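Local coordinates for protein L-amino acid deaminase (Proteus vulgaris, PDB 5HXW) that probably catalyses the FAD-dependent oxidative deamination of L-amino acids as a membrane-bound flavoenzyme, at residues A259-P273 with A380-M394. Numbering follows the deposited sequence.
Sequences AYQSQQLISGSPTAP and AFKESKLIDQWSGAM. With FAD (flavin-adenine dinucleotide), chain G.
A259 and M394 form one rung of an antiparallel ladder in which strands 259-266 and 386-394 bond in alternate pairs: A259 with M394, Q261 with G392, Q263 with W390. The straightest link runs from Q263 N to W390 O (2.8 Å, 173° at the hydrogen). At L265 the regular pattern breaks into a classic beta bulge, where I387 and D388 both face one residue; L265 O takes the amide of I387 at 2.8 Å and, weakly, that of D388. Just past the strand end S267 N still bonds to K385 O, and two serine hydroxyls add to it: S267 OG accepts K385 N (2.7 Å), while S384 OG donates to S267 O.

Side-chain contacts divide by face. With W390 CG lodged between its backbone N and carbonyl carbon (chi1 68°), the indole swings over the neighbouring strand and takes Q263 CB on one face, a CH-pi contact 3.8 Å from the five-membered ring's centroid. L265 CD1 meets the same indole at its edge. On the opposite face of the sheet, Y260 lays CE2 3.5 Å from A393 CB, and the Q264 and Q389 amides run side by side, nearly coplanar, joined by a weak bond, while Q264 NE2 bonds to L367 O in helix 364-377.

Q261, Q263, G392 and M394 line the flavin's dimethylbenzene end; M394 CG reaches FAD C8M at 3.4 Å. Strand 293-303 flanks 259-266 in the same sheet, and helix 364-377 packs against Q264, Q389 and F381.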
loop_
_atom_site.group_PDB
_atom_site.type_symbol
_atom_site.label_atom_id
_atom_site.label_comp_id
_atom_site.label_asym_id
_atom_site.label_seq_id
_atom_site.Cartn_x
_atom_site.Cartn_y
_atom_site.Cartn_z
ATOM N N ALA A 259 8.345 -3.583 -8.088
ATOM C CA ALA A 259 7.787 -4.929 -8.014
ATOM C C ALA A 259 6.397 -4.922 -8.642
ATOM O O ALA A 259 5.678 -3.923 -8.560
ATOM C CB ALA A 259 7.723 -5.396 -6.572
ATOM N N TYR A 260 6.026 -6.030 -9.272
ATOM C CA TYR A 260 4.729 -6.156 -9.926
ATOM C C TYR A 260 3.994 -7.420 -9.504
ATOM O O TYR A 260 4.612 -8.466 -9.284
ATOM C CB TYR A 260 4.893 -6.125 -11.448
ATOM C CG TYR A 260 5.097 -4.739 -11.997
ATOM C CD1 TYR A 260 6.381 -4.188 -12.108
ATOM C CD2 TYR A 260 4.007 -3.962 -12.399
ATOM C CE1 TYR A 260 6.570 -2.903 -12.606
ATOM C CE2 TYR A 260 4.188 -2.680 -12.905
ATOM C CZ TYR A 260 5.467 -2.156 -13.002
ATOM O OH TYR A 260 5.645 -0.888 -13.500
ATOM N N GLN A 261 2.673 -7.304 -9.389
ATOM C CA GLN A 261 1.807 -8.443 -9.100
ATOM C C GLN A 261 0.459 -8.288 -9.791
ATOM O O GLN A 261 -0.194 -7.243 -9.690
ATOM C CB GLN A 261 1.618 -8.626 -7.592
ATOM C CG GLN A 261 0.931 -9.932 -7.214
ATOM C CD GLN A 261 0.665 -10.059 -5.728
ATOM O OE1 GLN A 261 0.258 -9.102 -5.064
ATOM N NE2 GLN A 261 0.891 -11.253 -5.196
ATOM N N SER A 262 0.061 -9.342 -10.496
ATOM C CA SER A 262 -1.238 -9.397 -11.147
ATOM C C SER A 262 -2.337 -9.688 -10.129
ATOM O O SER A 262 -2.137 -10.452 -9.178
ATOM C CB SER A 262 -1.232 -10.450 -12.249
ATOM O OG SER A 262 -0.280 -10.130 -13.247
ATOM N N GLN A 263 -3.486 -9.047 -10.333
ATOM C CA GLN A 263 -4.676 -9.245 -9.503
ATOM C C GLN A 263 -5.905 -9.470 -10.386
ATOM O O GLN A 263 -5.976 -8.965 -11.513
ATOM C CB GLN A 263 -4.920 -8.034 -8.598
ATOM C CG GLN A 263 -3.818 -7.705 -7.599
ATOM C CD GLN A 263 -3.787 -8.626 -6.390
ATOM O OE1 GLN A 263 -4.829 -9.045 -5.873
ATOM N NE2 GLN A 263 -2.582 -8.936 -5.922
ATOM N N GLN A 264 -6.869 -10.227 -9.864
ATOM C CA GLN A 264 -8.152 -10.430 -10.541
ATOM C C GLN A 264 -9.341 -10.414 -9.575
ATOM O O GLN A 264 -9.179 -10.595 -8.363
ATOM C CB GLN A 264 -8.139 -11.690 -11.428
ATOM C CG GLN A 264 -7.968 -13.012 -10.693
ATOM C CD GLN A 264 -7.618 -14.179 -11.599
ATOM O OE1 GLN A 264 -7.900 -14.172 -12.799
ATOM N NE2 GLN A 264 -7.006 -15.200 -11.016
ATOM N N LEU A 265 -10.526 -10.181 -10.137
ATOM C CA LEU A 265 -11.768 -10.074 -9.384
ATOM C C LEU A 265 -12.835 -10.935 -10.052
ATOM O O LEU A 265 -13.095 -10.795 -11.253
ATOM C CB LEU A 265 -12.225 -8.614 -9.343
ATOM C CG LEU A 265 -12.851 -8.083 -8.055
ATOM C CD1 LEU A 265 -11.801 -7.372 -7.208
ATOM C CD2 LEU A 265 -13.995 -7.139 -8.393
ATOM N N ILE A 266 -13.434 -11.833 -9.273
ATOM C CA ILE A 266 -14.502 -12.718 -9.765
ATOM C C ILE A 266 -15.813 -12.540 -9.000
ATOM O O ILE A 266 -15.815 -12.100 -7.845
ATOM C CB ILE A 266 -14.088 -14.215 -9.802
ATOM C CG1 ILE A 266 -13.567 -14.690 -8.435
ATOM C CG2 ILE A 266 -13.082 -14.458 -10.924
ATOM C CD1 ILE A 266 -13.492 -16.194 -8.273
ATOM N N SER A 267 -16.915 -12.883 -9.662
ATOM C CA SER A 267 -18.257 -12.795 -9.086
ATOM C C SER A 267 -18.492 -13.809 -7.961
ATOM O O SER A 267 -17.796 -14.828 -7.863
ATOM C CB SER A 267 -19.311 -12.955 -10.184
ATOM O OG SER A 267 -19.177 -14.206 -10.834
ATOM N N GLY A 268 -19.480 -13.513 -7.116
ATOM C CA GLY A 268 -19.832 -14.360 -5.980
ATOM C C GLY A 268 -20.551 -15.652 -6.323
ATOM O O GLY A 268 -20.709 -16.008 -7.500
ATOM N N SER A 269 -20.980 -16.350 -5.272
ATOM C CA SER A 269 -21.670 -17.639 -5.371
ATOM C C SER A 269 -22.491 -17.887 -4.098
ATOM O O SER A 269 -22.079 -17.462 -3.014
ATOM C CB SER A 269 -20.652 -18.768 -5.574
ATOM O OG SER A 269 -21.280 -20.032 -5.652
ATOM N N PRO A 270 -23.658 -18.562 -4.224
ATOM C CA PRO A 270 -24.403 -18.995 -3.026
ATOM C C PRO A 270 -23.621 -19.975 -2.133
ATOM O O PRO A 270 -23.750 -19.917 -0.907
ATOM C CB PRO A 270 -25.646 -19.681 -3.607
ATOM C CG PRO A 270 -25.820 -19.072 -4.955
ATOM C CD PRO A 270 -24.431 -18.810 -5.459
ATOM N N THR A 271 -22.814 -20.843 -2.751
ATOM C CA THR A 271 -22.053 -21.887 -2.043
ATOM C C THR A 271 -20.597 -21.495 -1.718
ATOM O O THR A 271 -19.811 -22.323 -1.237
ATOM C CB THR A 271 -22.089 -23.234 -2.808
ATOM O OG1 THR A 271 -21.678 -23.037 -4.168
ATOM C CG2 THR A 271 -23.496 -23.848 -2.776
ATOM N N ALA A 272 -20.256 -20.231 -1.976
ATOM C CA ALA A 272 -18.935 -19.669 -1.684
ATOM C C ALA A 272 -18.658 -19.603 -0.168
ATOM O O ALA A 272 -19.589 -19.380 0.612
ATOM C CB ALA A 272 -18.810 -18.293 -2.314
ATOM N N PRO A 273 -17.383 -19.796 0.252
ATOM C CA PRO A 273 -17.075 -19.892 1.690
ATOM C C PRO A 273 -17.016 -18.573 2.464
ATOM O O PRO A 273 -17.208 -18.578 3.681
ATOM C CB PRO A 273 -15.706 -20.573 1.712
ATOM C CG PRO A 273 -15.082 -20.206 0.416
ATOM C CD PRO A 273 -16.186 -20.046 -0.582
ATOM N N ALA A 380 -17.167 -24.130 -5.743
ATOM C CA ALA A 380 -18.170 -23.065 -5.672
ATOM C C ALA A 380 -17.880 -21.917 -6.650
ATOM O O ALA A 380 -18.814 -21.261 -7.132
ATOM C CB ALA A 380 -18.267 -22.534 -4.253
ATOM N N PHE A 381 -16.592 -21.695 -6.935
ATOM C CA PHE A 381 -16.124 -20.649 -7.852
ATOM C C PHE A 381 -16.149 -21.037 -9.341
ATOM O O PHE A 381 -15.845 -20.201 -10.201
ATOM C CB PHE A 381 -14.704 -20.189 -7.470
ATOM C CG PHE A 381 -14.609 -19.512 -6.127
ATOM C CD1 PHE A 381 -15.273 -18.307 -5.875
ATOM C CD2 PHE A 381 -13.822 -20.061 -5.118
ATOM C CE1 PHE A 381 -15.173 -17.684 -4.635
ATOM C CE2 PHE A 381 -13.714 -19.443 -3.877
ATOM C CZ PHE A 381 -14.390 -18.251 -3.635
ATOM N N LYS A 382 -16.510 -22.287 -9.641
ATOM C CA LYS A 382 -16.500 -22.816 -11.020
ATOM C C LYS A 382 -17.440 -22.067 -11.980
ATOM O O LYS A 382 -17.192 -22.024 -13.188
ATOM C CB LYS A 382 -16.817 -24.319 -11.024
ATOM C CG LYS A 382 -16.246 -25.092 -12.203
ATOM N N GLU A 383 -18.506 -21.482 -11.429
ATOM C CA GLU A 383 -19.497 -20.730 -12.204
ATOM C C GLU A 383 -19.262 -19.212 -12.167
ATOM O O GLU A 383 -19.982 -18.453 -12.828
ATOM C CB GLU A 383 -20.922 -21.060 -11.729
ATOM C CG GLU A 383 -21.364 -22.510 -11.937
ATOM C CD GLU A 383 -21.446 -22.931 -13.400
ATOM O OE1 GLU A 383 -21.930 -22.138 -14.240
ATOM O OE2 GLU A 383 -21.032 -24.069 -13.711
ATOM N N SER A 384 -18.252 -18.783 -11.406
ATOM C CA SER A 384 -17.941 -17.362 -11.230
ATOM C C SER A 384 -17.414 -16.718 -12.507
ATOM O O SER A 384 -16.552 -17.280 -13.193
ATOM C CB SER A 384 -16.942 -17.155 -10.091
ATOM O OG SER A 384 -17.511 -17.491 -8.839
ATOM N N LYS A 385 -17.954 -15.540 -12.814
ATOM C CA LYS A 385 -17.542 -14.751 -13.973
ATOM C C LYS A 385 -16.420 -13.782 -13.616
ATOM O O LYS A 385 -16.333 -13.302 -12.483
ATOM C CB LYS A 385 -18.735 -14.002 -14.579
ATOM C CG LYS A 385 -19.634 -14.881 -15.436
ATOM C CD LYS A 385 -20.836 -14.120 -15.972
ATOM C CE LYS A 385 -21.731 -15.034 -16.795
ATOM N NZ LYS A 385 -22.725 -14.267 -17.596
ATOM N N LEU A 386 -15.571 -13.507 -14.602
ATOM C CA LEU A 386 -14.419 -12.628 -14.452
ATOM C C LEU A 386 -14.857 -11.169 -14.584
ATOM O O LEU A 386 -15.369 -10.765 -15.630
ATOM C CB LEU A 386 -13.383 -12.993 -15.519
ATOM C CG LEU A 386 -11.878 -12.830 -15.314
ATOM C CD1 LEU A 386 -11.345 -13.690 -14.176
ATOM C CD2 LEU A 386 -11.192 -13.199 -16.620
ATOM N N ILE A 387 -14.672 -10.395 -13.514
ATOM C CA ILE A 387 -15.074 -8.976 -13.475
ATOM C C ILE A 387 -13.952 -8.039 -13.956
ATOM O O ILE A 387 -14.161 -7.252 -14.885
ATOM C CB ILE A 387 -15.616 -8.556 -12.079
ATOM C CG1 ILE A 387 -16.899 -9.334 -11.745
ATOM C CG2 ILE A 387 -15.877 -7.049 -12.010
ATOM C CD1 ILE A 387 -17.238 -9.386 -10.270
ATOM N N ASP A 388 -12.778 -8.125 -13.324
ATOM C CA ASP A 388 -11.654 -7.234 -13.628
ATOM C C ASP A 388 -10.295 -7.904 -13.413
ATOM O O ASP A 388 -10.131 -8.712 -12.496
ATOM C CB ASP A 388 -11.750 -5.949 -12.792
ATOM C CG ASP A 388 -10.975 -4.775 -13.399
ATOM O OD1 ASP A 388 -10.356 -4.913 -14.481
ATOM O OD2 ASP A 388 -10.997 -3.689 -12.779
ATOM N N GLN A 389 -9.336 -7.554 -14.272
ATOM C CA GLN A 389 -7.958 -8.054 -14.203
ATOM C C GLN A 389 -6.977 -6.903 -14.409
ATOM O O GLN A 389 -7.061 -6.180 -15.406
ATOM C CB GLN A 389 -7.711 -9.133 -15.261
ATOM C CG GLN A 389 -8.391 -10.468 -15.003
ATOM C CD GLN A 389 -8.129 -11.479 -16.103
ATOM O OE1 GLN A 389 -8.461 -11.254 -17.266
ATOM N NE2 GLN A 389 -7.546 -12.609 -15.735
ATOM N N TRP A 390 -6.054 -6.734 -13.464
ATOM C CA TRP A 390 -5.071 -5.648 -13.525
ATOM C C TRP A 390 -3.694 -6.044 -12.980
ATOM O O TRP A 390 -3.540 -7.091 -12.338
ATOM C CB TRP A 390 -5.604 -4.402 -12.806
ATOM C CG TRP A 390 -5.726 -4.561 -11.313
ATOM C CD1 TRP A 390 -4.770 -4.274 -10.379
ATOM C CD2 TRP A 390 -6.866 -5.035 -10.586
ATOM N NE1 TRP A 390 -5.238 -4.547 -9.118
ATOM C CE2 TRP A 390 -6.524 -5.006 -9.210
ATOM C CE3 TRP A 390 -8.146 -5.478 -10.959
ATOM C CZ2 TRP A 390 -7.414 -5.413 -8.201
ATOM C CZ3 TRP A 390 -9.036 -5.883 -9.952
ATOM C CH2 TRP A 390 -8.660 -5.846 -8.589
ATOM N N SER A 391 -2.703 -5.197 -13.263
ATOM C CA SER A 391 -1.378 -5.290 -12.664
ATOM C C SER A 391 -1.192 -4.165 -11.642
ATOM O O SER A 391 -1.675 -3.048 -11.848
ATOM C CB SER A 391 -0.309 -5.211 -13.747
ATOM O OG SER A 391 0.984 -5.389 -13.200
ATOM N N GLY A 392 -0.507 -4.468 -10.541
ATOM C CA GLY A 392 -0.207 -3.474 -9.511
ATOM C C GLY A 392 1.283 -3.313 -9.267
ATOM O O GLY A 392 1.983 -4.304 -9.022
ATOM N N ALA A 393 1.754 -2.064 -9.310
ATOM C CA ALA A 393 3.177 -1.732 -9.141
ATOM C C ALA A 393 3.518 -1.260 -7.730
ATOM O O ALA A 393 2.930 -0.300 -7.232
ATOM C CB ALA A 393 3.601 -0.677 -10.155
ATOM N N MET A 394 4.481 -1.936 -7.103
ATOM C CA MET A 394 5.034 -1.525 -5.803
ATOM C C MET A 394 6.450 -0.968 -5.964
ATOM O O MET A 394 7.079 -1.120 -7.017
ATOM C CB MET A 394 5.105 -2.707 -4.829
ATOM C CG MET A 394 3.839 -3.518 -4.666
ATOM S SD MET A 394 4.240 -5.239 -4.321
ATOM C CE MET A 394 3.020 -6.073 -5.327
HETATM P PA FAD G . -0.033 5.365 -4.303
HETATM O O1A FAD G . 0.518 4.847 -5.607
HETATM O O2A FAD G . -1.374 4.877 -3.846
HETATM O O5B FAD G . -0.077 6.967 -4.366
HETATM C C5B FAD G . 0.996 7.713 -4.922
HETATM C C4B FAD G . 0.403 8.797 -5.797
HETATM O O4B FAD G . 1.343 9.855 -5.962
HETATM C C3B FAD G . 0.070 8.278 -7.186
HETATM O O3B FAD G . -1.328 8.496 -7.395
HETATM C C2B FAD G . 0.926 9.113 -8.127
HETATM O O2B FAD G . 0.235 9.471 -9.324
HETATM C C1B FAD G . 1.243 10.343 -7.298
HETATM N N9A FAD G . 2.503 11.030 -7.663
HETATM C C8A FAD G . 3.725 10.468 -7.765
HETATM N N7A FAD G . 4.661 11.386 -8.100
HETATM C C5A FAD G . 4.031 12.568 -8.218
HETATM C C6A FAD G . 4.427 13.956 -8.550
HETATM N N6A FAD G . 5.719 14.240 -8.823
HETATM N N1A FAD G . 3.465 14.915 -8.560
HETATM C C2A FAD G . 2.175 14.633 -8.277
HETATM N N3A FAD G . 1.743 13.389 -7.969
HETATM C C4A FAD G . 2.607 12.336 -7.920
HETATM N N1 FAD G . -1.753 -3.137 1.071
HETATM C C2 FAD G . -2.459 -3.714 2.074
HETATM O O2 FAD G . -2.500 -3.125 3.175
HETATM N N3 FAD G . -3.100 -4.891 1.919
HETATM C C4 FAD G . -3.089 -5.572 0.755
HETATM O O4 FAD G . -3.702 -6.661 0.646
HETATM C C4X FAD G . -2.337 -4.998 -0.399
HETATM N N5 FAD G . -2.267 -5.608 -1.608
HETATM C C5X FAD G . -1.563 -5.066 -2.641
HETATM C C6 FAD G . -1.507 -5.713 -3.881
HETATM C C7 FAD G . -0.800 -5.154 -4.948
HETATM C C7M FAD G . -0.761 -5.881 -6.270
HETATM C C8 FAD G . -0.096 -3.848 -4.756
HETATM C C8M FAD G . 0.687 -3.165 -5.843
HETATM C C9 FAD G . -0.153 -3.209 -3.527
HETATM C C9A FAD G . -0.856 -3.761 -2.459
HETATM N N10 FAD G . -0.924 -3.094 -1.208
HETATM C C10 FAD G . -1.650 -3.702 -0.157
HETATM C "C1'" FAD G . -0.204 -1.833 -0.991
HETATM C "C2'" FAD G . -0.951 -0.525 -1.114
HETATM O "O2'" FAD G . -1.617 -0.470 -2.377
HETATM C "C3'" FAD G . 0.101 0.582 -1.067
HETATM O "O3'" FAD G . 1.123 0.311 -0.082
HETATM C "C4'" FAD G . -0.518 1.955 -0.822
HETATM O "O4'" FAD G . -1.501 2.268 -1.828
HETATM C "C5'" FAD G . 0.582 3.002 -0.842
HETATM O "O5'" FAD G . -0.023 4.279 -0.955
HETATM P P FAD G . 0.779 5.507 -1.588
HETATM O O1P FAD G . -0.136 6.693 -1.475
HETATM O O2P FAD G . 2.138 5.570 -0.949
HETATM O O3P FAD G . 1.026 5.088 -3.126
#